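Local coordinates for protein eukaryotic initiation factor 4F subunit p150 (Saccharomyces cerevisiae, PDB 2VSO) that serves in the eIF4F complex, which interacts with the mRNA cap structure and is an initial point of assembly for the translation apparatus, at residues R38-L43 with I79-L84; S57-I62 with A97-K102; C87-P90 with M95-Q98. All coordinates share one frame; numbering follows the deposited sequence.

All three contacts lie in the eIF4A-binding middle domain. Contacts 1 and 2 each join helices two apart in chain order: 33-45 with 73-88, and 52-64 with 93-106. Contact 3 instead brackets the turn between helices 73-88 and 93-106, so it shares one helix with each of the others. Its centre is about 7 Å from the chain centre and both touching residues are buried, yet it is polar, a tyrosine-glutamate hydrogen bond. Contacts 1 and 2, centred about 14 and 16 Å out, are partly buried and pair apolar packing with a polar flank. They also meet directly, Leu43 CB lying 3.5 Å from Ile59 CG1.

Contact 1 of 3, residues R38-L43 with I79-L84; sequences RKMKSL and IEQIFL
Met40 and Gln81 face each other across two helices of the MIF4G domain, 33-45 and 73-88, each with its CB directed at the opposing segment. Their CA atoms, 7.5 Å apart, are the nearest pair. The segment axes approach to 10.7 Å and run in broadly the same direction, with a signed crossing angle of -40°.

The two side chains slant past one another. Gln81 is extended beyond CG, which carries its amide over to the root of Met40: CD lies 3.6 Å from Met40 CB, and NE2 sits 4.0 Å from Met40 CG. The still closer modelled approach of Gln81 OE1 to Met40 CB is doubtful. Met40 behaves differently. Its chain bends at both chi2 and chi3 (-62° and -69°), and this double bend turns the methyl away from the amide and toward Ile82, where CE comes to 4.2 Å from CG1. One methionine thus serves two neighbours, with CB and CG beside the glutamine and CE beside the isoleucine. Ile82 continues the apolar surface onto Leu99 and Cys100 of helix 93-106.

No hydrogen bond joins the two segments. The amide is tied instead just outside them, by a weak bond from Gln81 NE2 to Val36 O, one turn earlier on the helix that carries Met40. Lys41, at the margin, packs on the backbone of the partner protein chain. Cohesion here therefore rests on van der Waals contact with a buried methionine, and the glutamine adds a modest polar tie at the partly exposed edge.

Contact 2 of 3, residues S57-I62 with A97-K102; sequences SEILAI and AQLCGK
Two helices of the all-helical MIF4G domain, 52-64 and 93-106, are joined here through Ile59 and Leu99, although helix 73-88 comes between them in the sequence. The segment axes pass 10.1 Å apart, and their N-to-C directions differ by 53°.

The apolar centre is a meeting of methyl groups: Ile59 CD1 lies 3.4 Å from Leu99 CD2, with Ile59 CG2 farther off at 4.2 Å from the same methyl. The two side chains cross at about a right angle. Leu99 CD2 is the methyl nearest both Ile59 CD1 and Ile59 CG2. Leu99 has CG opposite its own backbone N (chi1 180°), a turn that brings the end of the side chain closer to helix 52-64 than its CB bond alone would suggest. Ile59 also packs on Leu44, which ties this pair to helix 33-45.

Lys102 forms the polar flank. Its chain is fully extended beyond CG and reaches across to the start of segment 57-62. There the ammonium hydrogen-bonds to Ser56 OG, just outside the segment. The 3.3 Å separation of Lys102 NZ from Ser57 N brings two donors together and is not a bond, and Ser57 is poorly ordered. Along the way, Lys102 CE passes 4.5 Å from Leu60 CD2, so the aliphatic part of the lysine lies near a leucine methyl.

Packing of helices two apart in chain order, with their N-to-C directions roughly aligned, is what the stacked helical hairpins of a HEAT-like fold such as MIF4G give.

Contact 3 of 3, residues C87-P90 with M95-Q98; sequences CDEP and MYAQ
Glu89 and Tyr96 meet across the turn of a helical hairpin, where helix 73-88 of the MIF4G domain gives way to helix 93-106. Their CA atoms, 9.3 Å apart, are the nearest pair of the two segments, and the side chains bridge that gap.

Glu89 can be followed outward. Its CB is directed toward segment 95-98 and lies 4.1 Å from Tyr96 CE2, the same ring carbon that has Glu89 O at 4.0 Å. Beyond it, CG continues an extended chain (chi2 -171°) that runs obliquely past the ring and sets the carboxylate beside the phenol. CD stands 3.8 Å from Tyr96 OH. Of the two oxygens, OE1 has a long, weak ion pair with Lys85, while OE2 accepts a hydrogen bond from the tyrosine hydroxyl and also forms a salt bridge with a basic side chain of the partner protein chain, consistent with the eIF4A-binding role of this domain. Leu44 O, from helix 33-45, is a second, weak partner of Tyr96 OH and would have to compete for the same proton.

A phenylalanine in place of Tyr96 would probably still fill the ring's place but leave Glu89 OE2 without its hydroxyl donor, and the carboxylate less firmly held for the neighbouring chain.

The hydroxyl bond spans 2.7 Å from Tyr96 OH to Glu89 OE2, with OE2 in the plane of the ring at its edge and the hydroxyl 35° out of the carboxylate plane.

Contact 1 of 3, residues R38-L43 with I79-L84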
loop_
_atom_site.group_PDB
_atom_site.type_symbol
_atom_site.label_atom_id
_atom_site.label_comp_id
_atom_site.label_asym_id
_atom_site.label_seq_id
_atom_site.Cartn_x
_atom_site.Cartn_y
_atom_site.Cartn_z
ATOM N N ARG C 38 13.841 -22.351 11.149
ATOM C CA ARG C 38 13.233 -22.636 9.863
ATOM C C ARG C 38 11.734 -22.792 10.034
ATOM O O ARG C 38 10.963 -22.159 9.318
ATOM C CB ARG C 38 13.878 -23.856 9.188
ATOM C CG ARG C 38 15.377 -23.668 8.876
ATOM C CD ARG C 38 16.022 -24.909 8.252
ATOM N NE ARG C 38 15.663 -25.074 6.848
ATOM C CZ ARG C 38 16.312 -24.509 5.832
ATOM N NH1 ARG C 38 17.366 -23.734 6.060
ATOM N NH2 ARG C 38 15.901 -24.717 4.586
ATOM N N LYS C 39 11.308 -23.599 10.995
ATOM C CA LYS C 39 9.880 -23.746 11.233
ATOM C C LYS C 39 9.263 -22.431 11.619
ATOM O O LYS C 39 8.103 -22.172 11.292
ATOM C CB LYS C 39 9.582 -24.795 12.292
ATOM C CG LYS C 39 9.579 -26.201 11.716
ATOM C CD LYS C 39 9.915 -27.259 12.751
ATOM C CE LYS C 39 10.115 -28.602 12.076
ATOM N NZ LYS C 39 10.338 -29.690 13.066
ATOM N N MET C 40 10.035 -21.589 12.300
ATOM C CA MET C 40 9.529 -20.289 12.728
ATOM C C MET C 40 9.438 -19.284 11.583
ATOM O O MET C 40 8.487 -18.511 11.524
ATOM C CB MET C 40 10.357 -19.716 13.871
ATOM C CG MET C 40 9.998 -20.269 15.233
ATOM S SD MET C 40 8.306 -19.914 15.712
ATOM C CE MET C 40 8.379 -18.138 15.967
ATOM N N LYS C 41 10.423 -19.281 10.687
ATOM C CA LYS C 41 10.321 -18.468 9.477
ATOM C C LYS C 41 9.052 -18.847 8.744
ATOM O O LYS C 41 8.261 -17.994 8.340
ATOM C CB LYS C 41 11.510 -18.685 8.539
ATOM C CG LYS C 41 12.653 -17.713 8.748
ATOM C CD LYS C 41 13.740 -17.926 7.701
ATOM C CE LYS C 41 15.018 -17.180 8.064
ATOM N NZ LYS C 41 15.380 -17.387 9.501
ATOM N N SER C 42 8.869 -20.145 8.568
ATOM C CA SER C 42 7.725 -20.660 7.837
ATOM C C SER C 42 6.432 -20.282 8.542
ATOM O O SER C 42 5.472 -19.865 7.905
ATOM C CB SER C 42 7.831 -22.180 7.677
ATOM O OG SER C 42 6.940 -22.657 6.674
ATOM N N LEU C 43 6.405 -20.405 9.859
ATOM C CA LEU C 43 5.191 -20.080 10.579
ATOM C C LEU C 43 4.918 -18.575 10.653
ATOM O O LEU C 43 3.766 -18.157 10.669
ATOM C CB LEU C 43 5.210 -20.703 11.964
ATOM C CG LEU C 43 5.034 -22.218 11.905
ATOM C CD1 LEU C 43 5.397 -22.872 13.232
ATOM C CD2 LEU C 43 3.610 -22.543 11.512
ATOM N N ILE C 79 10.448 -16.042 21.011
ATOM C CA ILE C 79 10.162 -14.626 21.275
ATOM C C ILE C 79 11.062 -13.736 20.423
ATOM O O ILE C 79 10.618 -12.753 19.848
ATOM C CB ILE C 79 10.392 -14.218 22.757
ATOM C CG1 ILE C 79 9.462 -14.967 23.717
ATOM C CG2 ILE C 79 10.223 -12.731 22.919
ATOM C CD1 ILE C 79 8.191 -15.436 23.091
ATOM N N GLU C 80 12.338 -14.079 20.354
ATOM C CA GLU C 80 13.310 -13.215 19.707
ATOM C C GLU C 80 13.023 -13.113 18.217
ATOM O O GLU C 80 13.284 -12.088 17.579
ATOM C CB GLU C 80 14.708 -13.760 19.917
ATOM C CG GLU C 80 15.788 -12.954 19.228
ATOM C CD GLU C 80 17.087 -13.725 19.073
ATOM O OE1 GLU C 80 18.105 -13.098 18.718
ATOM O OE2 GLU C 80 17.085 -14.956 19.301
ATOM N N GLN C 81 12.478 -14.191 17.671
ATOM C CA GLN C 81 12.169 -14.251 16.256
ATOM C C GLN C 81 10.877 -13.514 15.925
ATOM O O GLN C 81 10.724 -12.994 14.820
ATOM C CB GLN C 81 12.055 -15.700 15.802
ATOM C CG GLN C 81 13.364 -16.348 15.465
ATOM C CD GLN C 81 13.165 -17.747 14.919
ATOM O OE1 GLN C 81 12.612 -17.929 13.833
ATOM N NE2 GLN C 81 13.618 -18.746 15.669
ATOM N N ILE C 82 9.945 -13.492 16.873
ATOM C CA ILE C 82 8.693 -12.779 16.682
ATOM C C ILE C 82 8.976 -11.292 16.659
ATOM O O ILE C 82 8.365 -10.553 15.892
ATOM C CB ILE C 82 7.658 -13.082 17.779
ATOM C CG1 ILE C 82 7.231 -14.546 17.717
ATOM C CG2 ILE C 82 6.441 -12.190 17.602
ATOM C CD1 ILE C 82 6.252 -14.942 18.791
ATOM N N PHE C 83 9.917 -10.861 17.492
ATOM C CA PHE C 83 10.341 -9.461 17.496
ATOM C C PHE C 83 11.041 -9.073 16.204
ATOM O O PHE C 83 10.775 -8.012 15.640
ATOM C CB PHE C 83 11.246 -9.147 18.681
ATOM C CG PHE C 83 10.510 -8.709 19.906
ATOM C CD1 PHE C 83 10.665 -7.424 20.401
ATOM C CD2 PHE C 83 9.661 -9.578 20.573
ATOM C CE1 PHE C 83 9.997 -7.020 21.550
ATOM C CE2 PHE C 83 8.978 -9.169 21.711
ATOM C CZ PHE C 83 9.144 -7.889 22.195
ATOM N N LEU C 84 11.943 -9.924 15.737
ATOM C CA LEU C 84 12.630 -9.650 14.481
ATOM C C LEU C 84 11.611 -9.527 13.335
ATOM O O LEU C 84 11.718 -8.630 12.502
ATOM C CB LEU C 84 13.686 -10.724 14.198
ATOM C CG LEU C 84 14.827 -10.803 15.225
ATOM C CD1 LEU C 84 15.738 -11.978 14.949
ATOM C CD2 LEU C 84 15.636 -9.529 15.261
#

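Contact 2 of 3, residues S57-I62 with A97-K102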
loop_
_atom_site.group_PDB
_atom_site.type_symbol
_atom_site.label_atom_id
_atom_site.label_comp_id
_atom_site.label_asym_id
_atom_site.label_seq_id
_atom_site.Cartn_x
_atom_site.Cartn_y
_atom_site.Cartn_z
ATOM N N SER C 57 -1.210 -21.451 16.949
ATOM C CA SER C 57 -1.253 -22.688 17.721
ATOM C C SER C 57 0.008 -23.483 17.441
ATOM O O SER C 57 0.566 -24.130 18.329
ATOM C CB SER C 57 -2.474 -23.529 17.360
ATOM O OG SER C 57 -2.130 -24.536 16.427
ATOM N N GLU C 58 0.461 -23.440 16.196
ATOM C CA GLU C 58 1.671 -24.163 15.848
ATOM C C GLU C 58 2.923 -23.485 16.397
ATOM O O GLU C 58 3.860 -24.153 16.826
ATOM C CB GLU C 58 1.749 -24.383 14.340
ATOM C CG GLU C 58 0.495 -25.054 13.801
ATOM C CD GLU C 58 0.771 -25.964 12.630
ATOM O OE1 GLU C 58 -0.124 -26.764 12.283
ATOM O OE2 GLU C 58 1.884 -25.884 12.066
ATOM N N ILE C 59 2.936 -22.159 16.410
ATOM C CA ILE C 59 4.049 -21.424 17.001
ATOM C C ILE C 59 4.118 -21.647 18.520
ATOM O O ILE C 59 5.180 -21.528 19.134
ATOM C CB ILE C 59 3.955 -19.926 16.680
ATOM C CG1 ILE C 59 4.214 -19.706 15.186
ATOM C CG2 ILE C 59 4.925 -19.099 17.554
ATOM C CD1 ILE C 59 3.916 -18.302 14.718
ATOM N N LEU C 60 2.983 -21.981 19.125
ATOM C CA LEU C 60 2.935 -22.209 20.565
ATOM C C LEU C 60 3.414 -23.628 20.939
ATOM O O LEU C 60 3.867 -23.862 22.062
ATOM C CB LEU C 60 1.527 -21.923 21.104
ATOM C CG LEU C 60 1.141 -22.441 22.489
ATOM C CD1 LEU C 60 1.906 -21.725 23.579
ATOM C CD2 LEU C 60 -0.362 -22.293 22.691
ATOM N N ALA C 61 3.314 -24.566 19.997
ATOM C CA ALA C 61 3.823 -25.919 20.210
ATOM C C ALA C 61 5.337 -25.909 20.121
ATOM O O ALA C 61 6.016 -26.730 20.741
ATOM C CB ALA C 61 3.244 -26.888 19.188
ATOM N N ILE C 62 5.864 -24.986 19.327
ATOM C CA ILE C 62 7.305 -24.832 19.213
ATOM C C ILE C 62 7.807 -24.156 20.477
ATOM O O ILE C 62 8.844 -24.533 21.018
ATOM C CB ILE C 62 7.683 -24.020 17.955
ATOM C CG1 ILE C 62 7.399 -24.833 16.699
ATOM C CG2 ILE C 62 9.137 -23.626 17.966
ATOM C CD1 ILE C 62 7.997 -24.228 15.458
ATOM N N ALA C 97 1.732 -8.870 17.761
ATOM C CA ALA C 97 1.513 -8.497 19.142
ATOM C C ALA C 97 0.427 -9.385 19.751
ATOM O O ALA C 97 0.460 -9.683 20.938
ATOM C CB ALA C 97 1.161 -7.022 19.239
ATOM N N GLN C 98 -0.515 -9.839 18.928
ATOM C CA GLN C 98 -1.525 -10.765 19.403
ATOM C C GLN C 98 -0.946 -12.162 19.595
ATOM O O GLN C 98 -1.314 -12.879 20.530
ATOM C CB GLN C 98 -2.692 -10.834 18.435
ATOM C CG GLN C 98 -3.783 -9.825 18.717
ATOM C CD GLN C 98 -4.819 -9.769 17.617
ATOM O OE1 GLN C 98 -5.199 -10.797 17.046
ATOM N NE2 GLN C 98 -5.283 -8.564 17.310
ATOM N N LEU C 99 -0.048 -12.548 18.693
ATOM C CA LEU C 99 0.604 -13.841 18.763
ATOM C C LEU C 99 1.283 -13.993 20.112
ATOM O O LEU C 99 1.249 -15.051 20.712
ATOM C CB LEU C 99 1.647 -13.965 17.663
ATOM C CG LEU C 99 2.390 -15.302 17.663
ATOM C CD1 LEU C 99 1.377 -16.411 17.659
ATOM C CD2 LEU C 99 3.299 -15.417 16.444
ATOM N N CYS C 100 1.889 -12.912 20.582
ATOM C CA CYS C 100 2.576 -12.915 21.856
ATOM C C CYS C 100 1.580 -13.096 22.992
ATOM O O CYS C 100 1.785 -13.925 23.872
ATOM C CB CYS C 100 3.382 -11.625 22.033
ATOM S SG CYS C 100 4.833 -11.552 20.978
ATOM N N GLY C 101 0.509 -12.318 22.978
ATOM C CA GLY C 101 -0.561 -12.509 23.930
ATOM C C GLY C 101 -1.069 -13.944 23.947
ATOM O O GLY C 101 -1.517 -14.423 24.989
ATOM N N LYS C 102 -1.010 -14.639 22.812
ATOM C CA LYS C 102 -1.432 -16.039 22.799
ATOM C C LYS C 102 -0.423 -16.952 23.505
ATOM O O LYS C 102 -0.785 -17.945 24.130
ATOM C CB LYS C 102 -1.660 -16.557 21.382
ATOM C CG LYS C 102 -2.567 -17.788 21.382
ATOM C CD LYS C 102 -2.421 -18.682 20.161
ATOM C CE LYS C 102 -3.318 -19.915 20.333
ATOM N NZ LYS C 102 -3.543 -20.755 19.115
#

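Contact 3 of 3, residues C87-P90 with M95-Q98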
loop_
_atom_site.group_PDB
_atom_site.type_symbol
_atom_site.label_atom_id
_atom_site.label_comp_id
_atom_site.label_asym_id
_atom_site.label_seq_id
_atom_site.Cartn_x
_atom_site.Cartn_y
_atom_site.Cartn_z
ATOM N N CYS C 87 9.402 -6.245 13.833
ATOM C CA CYS C 87 10.182 -5.042 13.552
ATOM C C CYS C 87 10.405 -4.789 12.056
ATOM O O CYS C 87 10.678 -3.656 11.662
ATOM C CB CYS C 87 11.541 -5.132 14.263
ATOM S SG CYS C 87 11.421 -5.115 16.071
ATOM N N ASP C 88 10.302 -5.834 11.231
ATOM C CA ASP C 88 10.512 -5.708 9.781
ATOM C C ASP C 88 9.204 -5.676 8.983
ATOM O O ASP C 88 9.198 -5.383 7.785
ATOM C CB ASP C 88 11.363 -6.867 9.257
ATOM C CG ASP C 88 12.797 -6.785 9.708
ATOM O OD1 ASP C 88 13.353 -7.829 10.102
ATOM O OD2 ASP C 88 13.369 -5.677 9.675
ATOM N N GLU C 89 8.108 -6.015 9.647
ATOM C CA GLU C 89 6.809 -6.107 9.004
ATOM C C GLU C 89 5.781 -5.343 9.825
ATOM O O GLU C 89 4.781 -5.910 10.252
ATOM C CB GLU C 89 6.401 -7.576 8.781
ATOM C CG GLU C 89 7.379 -8.313 7.872
ATOM C CD GLU C 89 6.916 -9.715 7.427
ATOM O OE1 GLU C 89 7.617 -10.339 6.588
ATOM O OE2 GLU C 89 5.868 -10.198 7.907
ATOM N N PRO C 90 6.032 -4.036 10.020
ATOM C CA PRO C 90 5.240 -3.103 10.826
ATOM C C PRO C 90 3.763 -3.191 10.516
ATOM O O PRO C 90 2.941 -3.031 11.415
ATOM C CB PRO C 90 5.760 -1.736 10.380
ATOM C CG PRO C 90 7.134 -1.992 9.924
ATOM C CD PRO C 90 7.098 -3.337 9.282
ATOM N N MET C 95 -0.842 -7.869 14.879
ATOM C CA MET C 95 -1.162 -9.286 14.752
ATOM C C MET C 95 -0.059 -10.119 15.420
ATOM O O MET C 95 -0.326 -11.116 16.082
ATOM C CB MET C 95 -1.279 -9.637 13.269
ATOM C CG MET C 95 -1.596 -11.068 12.960
ATOM S SD MET C 95 -1.370 -11.288 11.184
ATOM C CE MET C 95 -2.612 -10.164 10.570
ATOM N N TYR C 96 1.187 -9.691 15.252
ATOM C CA TYR C 96 2.301 -10.324 15.935
ATOM C C TYR C 96 2.183 -10.072 17.423
ATOM O O TYR C 96 2.488 -10.940 18.241
ATOM C CB TYR C 96 3.617 -9.765 15.425
ATOM C CG TYR C 96 3.936 -10.182 14.020
ATOM C CD1 TYR C 96 3.963 -11.517 13.668
ATOM C CD2 TYR C 96 4.202 -9.240 13.039
ATOM C CE1 TYR C 96 4.253 -11.905 12.373
ATOM C CE2 TYR C 96 4.504 -9.621 11.752
ATOM C CZ TYR C 96 4.530 -10.950 11.426
ATOM O OH TYR C 96 4.821 -11.331 10.138
ATOM N N ALA C 97 1.732 -8.870 17.761
ATOM C CA ALA C 97 1.513 -8.497 19.142
ATOM C C ALA C 97 0.427 -9.385 19.751
ATOM O O ALA C 97 0.460 -9.683 20.938
ATOM C CB ALA C 97 1.161 -7.022 19.239
ATOM N N GLN C 98 -0.515 -9.839 18.928
ATOM C CA GLN C 98 -1.525 -10.765 19.403
ATOM C C GLN C 98 -0.946 -12.162 19.595
ATOM O O GLN C 98 -1.314 -12.879 20.530
ATOM C CB GLN C 98 -2.692 -10.834 18.435
ATOM C CG GLN C 98 -3.783 -9.825 18.717
ATOM C CD GLN C 98 -4.819 -9.769 17.617
ATOM O OE1 GLN C 98 -5.199 -10.797 17.046
ATOM N NE2 GLN C 98 -5.283 -8.564 17.310
#